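Local coordinates for 5' nucleotidase family protein (Staphylococcus aureus subsp. aureus, PDB 4Q7F) that belongs to the 5'-nucleotidase family, pairing a metal-binding calcineurin-like phosphoesterase domain with a C-terminal 5'-nucleotidase domain, at residues 22-34 / 46-59. Residues are numbered along the deposited sequence; the frame is centred on the assembly and turned at random.
With MN (manganese (II) ion), chain C.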
ATOM      1  N   PHE A  22      16.499  -6.926 -17.691  1.00 21.14           N
ATOM      2  CA  PHE A  22      16.107  -6.138 -16.553  1.00 21.49           C
ATOM      3  C   PHE A  22      15.062  -6.884 -15.762  1.00 20.95           C
ATOM      4  O   PHE A  22      14.019  -7.219 -16.288  1.00 20.74           O
ATOM      5  CB  PHE A  22      15.520  -4.798 -17.000  1.00 22.12           C
ATOM      6  CG  PHE A  22      16.525  -3.862 -17.589  1.00 22.29           C
ATOM      7  CD1 PHE A  22      16.798  -3.881 -18.943  1.00 23.38           C
ATOM      8  CD2 PHE A  22      17.187  -2.937 -16.785  1.00 23.02           C
ATOM      9  CE1 PHE A  22      17.710  -3.000 -19.489  1.00 24.68           C
ATOM     10  CE2 PHE A  22      18.097  -2.057 -17.324  1.00 23.94           C
ATOM     11  CZ  PHE A  22      18.371  -2.091 -18.676  1.00 24.96           C
ATOM     12  N   TYR A  23      15.374  -7.160 -14.502  1.00 20.92           N
ATOM     13  CA  TYR A  23      14.472  -7.842 -13.585  1.00 20.25           C
ATOM     14  C   TYR A  23      13.995  -6.881 -12.512  1.00 21.12           C
ATOM     15  O   TYR A  23      14.800  -6.173 -11.879  1.00 21.42           O
ATOM     16  CB  TYR A  23      15.206  -8.977 -12.872  1.00 20.19           C
ATOM     17  CG  TYR A  23      15.628 -10.068 -13.778  1.00 19.98           C
ATOM     18  CD1 TYR A  23      14.748 -11.104 -14.084  1.00 20.72           C
ATOM     19  CD2 TYR A  23      16.909 -10.086 -14.346  1.00 21.01           C
ATOM     20  CE1 TYR A  23      15.110 -12.122 -14.920  1.00 19.95           C
ATOM     21  CE2 TYR A  23      17.292 -11.113 -15.177  1.00 21.18           C
ATOM     22  CZ  TYR A  23      16.388 -12.124 -15.462  1.00 20.83           C
ATOM     23  OH  TYR A  23      16.727 -13.129 -16.286  1.00 20.78           O
ATOM     24  N   VAL A  24      12.702  -6.899 -12.244  1.00 20.53           N
ATOM     25  CA  VAL A  24      12.176  -6.014 -11.253  1.00 20.96           C
ATOM     26  C   VAL A  24      11.157  -6.678 -10.351  1.00 19.48           C
ATOM     27  O   VAL A  24      10.346  -7.477 -10.801  1.00 18.86           O
ATOM     28  CB  VAL A  24      11.569  -4.729 -11.898  1.00 22.65           C
ATOM     29  CG1 VAL A  24      10.592  -5.077 -13.011  1.00 23.00           C
ATOM     30  CG2 VAL A  24      10.893  -3.847 -10.840  1.00 22.62           C
ATOM     31  N   VAL A  25      11.284  -6.377  -9.058  1.00 19.51           N
ATOM     32  CA  VAL A  25      10.290  -6.725  -8.051  1.00 19.26           C
ATOM     33  C   VAL A  25       9.747  -5.382  -7.579  1.00 20.34           C
ATOM     34  O   VAL A  25      10.452  -4.341  -7.620  1.00 20.22           O
ATOM     35  CB  VAL A  25      10.832  -7.561  -6.876  1.00 19.90           C
ATOM     36  CG1 VAL A  25      11.161  -8.960  -7.351  1.00 20.65           C
ATOM     37  CG2 VAL A  25      12.049  -6.919  -6.221  1.00 19.82           C
ATOM     38  N   SER A  26       8.484  -5.371  -7.181  1.00 19.74           N
ATOM     39  CA  SER A  26       7.865  -4.148  -6.695  1.00 20.30           C
ATOM     40  C   SER A  26       6.882  -4.507  -5.615  1.00 19.11           C
ATOM     41  O   SER A  26       6.298  -5.599  -5.629  1.00 17.53           O
ATOM     42  CB  SER A  26       7.128  -3.402  -7.819  1.00 22.20           C
ATOM     43  OG  SER A  26       6.668  -2.122  -7.395  1.00 21.52           O
ATOM     44  N   ASP A  27       6.716  -3.591  -4.666  1.00 18.86           N
ATOM     45  CA  ASP A  27       5.779  -3.780  -3.574  1.00 18.88           C
ATOM     46  C   ASP A  27       5.954  -5.130  -2.869  1.00 17.79           C
ATOM     47  O   ASP A  27       5.002  -5.869  -2.640  1.00 17.22           O
ATOM     48  CB  ASP A  27       4.346  -3.564  -4.092  1.00 20.08           C
ATOM     49  CG  ASP A  27       4.151  -2.183  -4.743  1.00 20.87           C
ATOM     50  OD1 ASP A  27       4.523  -1.974  -5.926  1.00 21.37           O
ATOM     51  OD2 ASP A  27       3.522  -1.307  -4.106  1.00 23.24           O
ATOM     52  N   VAL A  28       7.213  -5.461  -2.566  1.00 16.95           N
ATOM     53  CA  VAL A  28       7.536  -6.674  -1.854  1.00 17.09           C
ATOM     54  C   VAL A  28       6.928  -6.624  -0.455  1.00 17.75           C
ATOM     55  O   VAL A  28       6.471  -7.658   0.091  1.00 16.84           O
ATOM     56  CB  VAL A  28       9.039  -6.888  -1.811  1.00 16.79           C
ATOM     57  CG1 VAL A  28       9.357  -8.144  -1.007  1.00 16.55           C
ATOM     58  CG2 VAL A  28       9.522  -7.005  -3.248  1.00 16.65           C
ATOM     59  N   HIS A  29       6.919  -5.407   0.095  1.00 18.48           N
ATOM     60  CA  HIS A  29       6.263  -5.088   1.353  1.00 18.26           C
ATOM     61  C   HIS A  29       6.730  -5.866   2.562  1.00 17.69           C
ATOM     62  O   HIS A  29       5.945  -6.152   3.465  1.00 16.40           O
ATOM     63  CB  HIS A  29       4.737  -5.194   1.198  1.00 18.81           C
ATOM     64  CG  HIS A  29       4.100  -3.970   0.618  1.00 19.83           C
ATOM     65  ND1 HIS A  29       4.079  -2.770   1.287  1.00 20.34           N
ATOM     66  CD2 HIS A  29       3.406  -3.772  -0.528  1.00 20.71           C
ATOM     67  CE1 HIS A  29       3.415  -1.876   0.574  1.00 21.76           C
ATOM     68  NE2 HIS A  29       3.001  -2.457  -0.535  1.00 21.71           N
ATOM     69  N   GLY A  30       8.007  -6.250   2.555  1.00 17.31           N
ATOM     70  CA  GLY A  30       8.584  -6.962   3.690  1.00 16.13           C
ATOM     71  C   GLY A  30       8.178  -8.413   3.753  1.00 16.01           C
ATOM     72  O   GLY A  30       8.314  -9.042   4.818  1.00 16.65           O
ATOM     73  N   TYR A  31       7.634  -8.941   2.642  1.00 15.52           N
ATOM     74  CA  TYR A  31       7.334 -10.362   2.521  1.00 15.24           C
ATOM     75  C   TYR A  31       8.585 -11.023   1.922  1.00 15.13           C
ATOM     76  O   TYR A  31       8.754 -11.109   0.711  1.00 15.30           O
ATOM     77  CB  TYR A  31       6.110 -10.612   1.669  1.00 15.65           C
ATOM     78  CG  TYR A  31       4.852 -10.201   2.391  1.00 15.91           C
ATOM     79  CD1 TYR A  31       4.397  -8.901   2.342  1.00 16.47           C
ATOM     80  CD2 TYR A  31       4.168 -11.104   3.189  1.00 16.37           C
ATOM     81  CE1 TYR A  31       3.252  -8.509   3.033  1.00 17.03           C
ATOM     82  CE2 TYR A  31       3.028 -10.724   3.890  1.00 16.70           C
ATOM     83  CZ  TYR A  31       2.587  -9.421   3.807  1.00 17.02           C
ATOM     84  OH  TYR A  31       1.473  -9.031   4.501  1.00 17.87           O
ATOM     85  N   ILE A  32       9.459 -11.453   2.814  1.00 15.63           N
ATOM     86  CA  ILE A  32      10.736 -12.055   2.472  1.00 16.57           C
ATOM     87  C   ILE A  32      10.595 -13.581   2.452  1.00 16.94           C
ATOM     88  O   ILE A  32      11.012 -14.246   1.506  1.00 19.25           O
ATOM     89  CB  ILE A  32      11.782 -11.676   3.538  1.00 16.52           C
ATOM     90  CG1 ILE A  32      11.916 -10.154   3.655  1.00 17.07           C
ATOM     91  CG2 ILE A  32      13.131 -12.347   3.232  1.00 16.82           C
ATOM     92  CD1 ILE A  32      12.320  -9.451   2.392  1.00 17.46           C
ATOM     93  N   PHE A  33      10.024 -14.126   3.520  1.00 17.73           N
ATOM     94  CA  PHE A  33       9.804 -15.554   3.636  1.00 18.48           C
ATOM     95  C   PHE A  33       8.670 -15.993   2.739  1.00 18.78           C
ATOM     96  O   PHE A  33       7.908 -15.162   2.291  1.00 19.79           O
ATOM     97  CB  PHE A  33       9.543 -15.921   5.071  1.00 19.38           C
ATOM     98  CG  PHE A  33      10.699 -15.601   5.970  1.00 20.02           C
ATOM     99  CD1 PHE A  33      11.836 -16.369   5.935  1.00 20.96           C
ATOM    100  CD2 PHE A  33      10.666 -14.512   6.792  1.00 20.35           C
ATOM    101  CE1 PHE A  33      12.912 -16.067   6.728  1.00 21.01           C
ATOM    102  CE2 PHE A  33      11.743 -14.207   7.606  1.00 21.11           C
ATOM    103  CZ  PHE A  33      12.870 -14.984   7.558  1.00 20.24           C
ATOM    104  N   PRO A  34       8.575 -17.308   2.443  1.00 20.23           N
ATOM    105  CA  PRO A  34       7.494 -17.792   1.568  1.00 20.32           C
ATOM    106  C   PRO A  34       6.219 -18.037   2.350  1.00 20.95           C
ATOM    107  O   PRO A  34       5.794 -19.202   2.509  1.00 21.97           O
ATOM    108  CB  PRO A  34       8.073 -19.082   1.007  1.00 21.06           C
ATOM    109  CG  PRO A  34       8.980 -19.565   2.094  1.00 21.30           C
ATOM    110  CD  PRO A  34       9.625 -18.331   2.615  1.00 20.18           C
HETATM  111  N   MSE A  46       5.979 -17.412  -2.933  1.00 22.30           N
HETATM  112  CA  MSE A  46       5.942 -15.953  -2.829  1.00 21.95           C
HETATM  113  C   MSE A  46       7.065 -15.498  -1.977  1.00 20.55           C
HETATM  114  O   MSE A  46       7.767 -16.302  -1.354  1.00 22.11           O
HETATM  115  CB  MSE A  46       4.649 -15.542  -2.061  1.00 22.85           C
HETATM  116  CG  MSE A  46       4.678 -15.934  -0.541  1.00 21.37           C
HETATM  117 SE   MSE A  46       2.995 -15.356   0.275  1.00 28.91          SE
HETATM  118  CE  MSE A  46       3.540 -13.479   0.539  1.00 24.68           C
ATOM    119  N   GLY A  47       7.271 -14.203  -1.933  1.00 20.35           N
ATOM    120  CA  GLY A  47       8.303 -13.650  -1.090  1.00 19.37           C
ATOM    121  C   GLY A  47       9.592 -13.431  -1.841  1.00 19.13           C
ATOM    122  O   GLY A  47       9.818 -14.036  -2.860  1.00 18.88           O
ATOM    123  N   LEU A  48      10.436 -12.559  -1.288  1.00 19.60           N
ATOM    124  CA  LEU A  48      11.658 -12.137  -1.928  1.00 19.50           C
ATOM    125  C   LEU A  48      12.720 -13.236  -2.029  1.00 19.01           C
ATOM    126  O   LEU A  48      13.461 -13.312  -3.014  1.00 17.91           O
ATOM    127  CB  LEU A  48      12.215 -10.913  -1.182  1.00 20.11           C
ATOM    128  CG  LEU A  48      13.397 -10.226  -1.846  1.00 22.33           C
ATOM    129  CD1 LEU A  48      12.945  -9.581  -3.138  1.00 22.06           C
ATOM    130  CD2 LEU A  48      14.052  -9.203  -0.934  1.00 23.25           C
ATOM    131  N   LEU A  49      12.810 -14.085  -1.025  1.00 19.79           N
ATOM    132  CA  LEU A  49      13.788 -15.167  -1.094  1.00 20.21           C
ATOM    133  C   LEU A  49      13.554 -15.990  -2.366  1.00 20.61           C
ATOM    134  O   LEU A  49      14.455 -16.176  -3.168  1.00 18.42           O
ATOM    135  CB  LEU A  49      13.709 -16.048   0.134  1.00 20.53           C
ATOM    136  CG  LEU A  49      14.318 -15.416   1.382  1.00 21.36           C
ATOM    137  CD1 LEU A  49      14.068 -16.340   2.561  1.00 21.50           C
ATOM    138  CD2 LEU A  49      15.818 -15.168   1.197  1.00 22.49           C
ATOM    139  N   LEU A  50      12.316 -16.417  -2.571  1.00 20.24           N
ATOM    140  CA  LEU A  50      11.980 -17.252  -3.697  1.00 21.96           C
ATOM    141  C   LEU A  50      11.975 -16.467  -5.003  1.00 21.04           C
ATOM    142  O   LEU A  50      12.488 -16.947  -6.015  1.00 20.06           O
ATOM    143  CB  LEU A  50      10.648 -17.955  -3.445  1.00 22.39           C
ATOM    144  CG  LEU A  50      10.207 -19.028  -4.399  1.00 24.65           C
ATOM    145  CD1 LEU A  50      11.249 -20.138  -4.450  1.00 26.65           C
ATOM    146  CD2 LEU A  50       8.864 -19.560  -3.917  1.00 25.58           C
ATOM    147  N   ALA A  51      11.447 -15.247  -4.980  1.00 19.94           N
ATOM    148  CA  ALA A  51      11.456 -14.434  -6.192  1.00 18.85           C
ATOM    149  C   ALA A  51      12.891 -14.188  -6.645  1.00 18.40           C
ATOM    150  O   ALA A  51      13.187 -14.254  -7.821  1.00 17.39           O
ATOM    151  CB  ALA A  51      10.746 -13.125  -5.966  1.00 19.01           C
ATOM    152  N   ASN A  52      13.793 -13.943  -5.697  1.00 18.41           N
ATOM    153  CA  ASN A  52      15.179 -13.696  -6.045  1.00 19.06           C
ATOM    154  C   ASN A  52      15.835 -14.963  -6.602  1.00 20.25           C
ATOM    155  O   ASN A  52      16.669 -14.889  -7.509  1.00 21.65           O
ATOM    156  CB  ASN A  52      15.975 -13.164  -4.845  1.00 18.35           C
ATOM    157  CG  ASN A  52      17.379 -12.776  -5.213  1.00 18.37           C
ATOM    158  OD1 ASN A  52      17.600 -11.819  -5.973  1.00 19.80           O
ATOM    159  ND2 ASN A  52      18.339 -13.451  -4.626  1.00 18.51           N
ATOM    160  N   HIS A  53      15.515 -16.115  -6.011  1.00 20.03           N
ATOM    161  CA  HIS A  53      15.994 -17.401  -6.500  1.00 21.06           C
ATOM    162  C   HIS A  53      15.580 -17.579  -7.987  1.00 19.94           C
ATOM    163  O   HIS A  53      16.356 -18.050  -8.804  1.00 17.76           O
ATOM    164  CB  HIS A  53      15.428 -18.513  -5.617  1.00 22.42           C
ATOM    165  CG  HIS A  53      15.737 -19.894  -6.077  1.00 25.00           C
ATOM    166  ND1 HIS A  53      16.995 -20.446  -5.990  1.00 26.13           N
ATOM    167  CD2 HIS A  53      14.930 -20.866  -6.569  1.00 25.85           C
ATOM    168  CE1 HIS A  53      16.957 -21.687  -6.422  1.00 27.22           C
ATOM    169  NE2 HIS A  53      15.714 -21.968  -6.775  1.00 27.97           N
ATOM    170  N   VAL A  54      14.384 -17.134  -8.329  1.00 18.97           N
ATOM    171  CA  VAL A  54      13.895 -17.229  -9.708  1.00 19.73           C
ATOM    172  C   VAL A  54      14.711 -16.343 -10.643  1.00 20.04           C
ATOM    173  O   VAL A  54      15.000 -16.727 -11.775  1.00 23.68           O
ATOM    174  CB  VAL A  54      12.407 -16.844  -9.788  1.00 20.86           C
ATOM    175  CG1 VAL A  54      11.980 -16.588 -11.228  1.00 22.09           C
ATOM    176  CG2 VAL A  54      11.550 -17.938  -9.167  1.00 22.31           C
ATOM    177  N   ILE A  55      15.092 -15.160 -10.168  1.00 19.31           N
ATOM    178  CA  ILE A  55      15.880 -14.225 -10.945  1.00 19.40           C
ATOM    179  C   ILE A  55      17.284 -14.814 -11.158  1.00 19.97           C
ATOM    180  O   ILE A  55      17.788 -14.891 -12.293  1.00 18.64           O
ATOM    181  CB  ILE A  55      15.956 -12.858 -10.238  1.00 19.03           C
ATOM    182  CG1 ILE A  55      14.573 -12.202 -10.230  1.00 18.95           C
ATOM    183  CG2 ILE A  55      16.927 -11.919 -10.926  1.00 19.22           C
ATOM    184  CD1 ILE A  55      14.506 -10.964  -9.387  1.00 19.45           C
ATOM    185  N   GLU A  56      17.881 -15.243 -10.060  1.00 20.43           N
ATOM    186  CA  GLU A  56      19.224 -15.813 -10.096  1.00 21.81           C
ATOM    187  C   GLU A  56      19.346 -16.953 -11.106  1.00 23.32           C
ATOM    188  O   GLU A  56      20.252 -16.960 -11.934  1.00 25.56           O
ATOM    189  CB  GLU A  56      19.651 -16.238  -8.686  1.00 22.69           C
ATOM    190  CG  GLU A  56      19.947 -15.059  -7.785  1.00 22.89           C
ATOM    191  CD  GLU A  56      21.063 -14.182  -8.331  1.00 24.76           C
ATOM    192  OE1 GLU A  56      22.209 -14.649  -8.370  1.00 25.31           O
ATOM    193  OE2 GLU A  56      20.799 -13.014  -8.688  1.00 25.65           O
ATOM    194  N   GLN A  57      18.431 -17.920 -11.058  1.00 23.51           N
ATOM    195  CA  GLN A  57      18.462 -18.997 -12.025  1.00 24.39           C
ATOM    196  C   GLN A  57      18.257 -18.504 -13.463  1.00 23.52           C
ATOM    197  O   GLN A  57      18.987 -18.889 -14.347  1.00 23.94           O
ATOM    198  CB  GLN A  57      17.436 -20.086 -11.688  1.00 25.77           C
ATOM    199  CG  GLN A  57      17.774 -20.803 -10.404  1.00 28.90           C
ATOM    200  CD  GLN A  57      16.877 -21.972 -10.106  1.00 33.62           C
ATOM    201  OE1 GLN A  57      17.357 -23.078  -9.861  1.00 41.25           O
ATOM    202  NE2 GLN A  57      15.571 -21.745 -10.127  1.00 36.63           N
ATOM    203  N   ASP A  58      17.267 -17.650 -13.685  1.00 22.33           N
ATOM    204  CA  ASP A  58      16.939 -17.186 -15.042  1.00 21.97           C
ATOM    205  C   ASP A  58      17.922 -16.231 -15.729  1.00 21.38           C
ATOM    206  O   ASP A  58      17.980 -16.164 -16.955  1.00 21.25           O
ATOM    207  CB  ASP A  58      15.620 -16.409 -14.984  1.00 21.73           C
ATOM    208  CG  ASP A  58      15.031 -16.162 -16.367  1.00 22.99           C
ATOM    209  OD1 ASP A  58      14.482 -17.118 -16.926  1.00 23.23           O
ATOM    210  OD2 ASP A  58      15.063 -15.019 -16.876  1.00 23.63           O
ATOM    211  N   ARG A  59      18.633 -15.438 -14.938  1.00 21.08           N
ATOM    212  CA  ARG A  59      19.472 -14.381 -15.474  1.00 21.38           C
ATOM    213  C   ARG A  59      20.750 -14.879 -16.139  1.00 22.60           C
ATOM    214  O   ARG A  59      21.317 -14.177 -16.983  1.00 21.70           O
ATOM    215  CB  ARG A  59      19.817 -13.363 -14.363  1.00 20.92           C
ATOM    216  CG  ARG A  59      20.786 -13.898 -13.325  1.00 21.48           C
ATOM    217  CD  ARG A  59      20.951 -12.970 -12.133  1.00 21.61           C
ATOM    218  NE  ARG A  59      21.346 -11.610 -12.510  1.00 21.97           N
ATOM    219  CZ  ARG A  59      21.777 -10.686 -11.654  1.00 22.63           C
ATOM    220  NH1 ARG A  59      21.877 -10.948 -10.346  1.00 21.79           N
ATOM    221  NH2 ARG A  59      22.114  -9.484 -12.118  1.00 22.95           N
TER
HETATM  222 MN    MN C 602       2.362  -1.131  -2.250  1.00 22.28          MN
HETATM  223  O   HOH W   1      10.353 -16.316  -0.290  1.00 16.79           O
HETATM  224  O   HOH W   2       0.954   0.566  -2.759  1.00 20.85           O
HETATM  225  O   HOH W   3       0.591  -0.756  -0.614  1.00 33.42           O
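Tyr23 lies along the last turns of helix 48-59, with the CG2 methyl of Ile55 over one ring face in a CH-pi contact, 3.9 Å from the ring centroid. The phenol OH of Tyr23 donates to Asp58 OD2 at 2.6 Å. The carboxylate, turned 85° from the ring plane, receives this bond on its anti side and also forms a salt bridge with Arg273 of strand 270-278. Arg59 packs its CB against Tyr23 CE2 at 3.5 Å, while its guanidinium leads off to Ser65 and Glu56. Strand 22-25 runs antiparallel to the helix, its axis 10.0 Å away, the two being the first strand and the helix of the beta-alpha-beta unit that strand 65-69 completes.

At the other end, Leu48 holds CG anti to its backbone N (chi1 -172°), placing CD1 against Val25 CG2 while CD2 lies 3.8 Å from Ile32 CD1. Val28 CG1 meets Leu48 CB, and Tyr97 of helix 91-99 touches both residues. The first turn of the helix is tied to the loop by Leu48 N to Tyr31 O (3.0 Å) and Leu49 N to Ile32 O (3.1 Å). A water donates to Ile32 O and Met46 O and accepts from Leu50 N. Selenomethionine Met46 curls its CE to within 3.6 Å of Tyr31 CD2.

Asp27 and His29, in the loop that follows strand 19-25, bind manganese together with Asp72 and His249. The backbone bonds and shared water at the helix start probably help position this loop; the Tyr23-Asp58 bond joins strand and helix farther along.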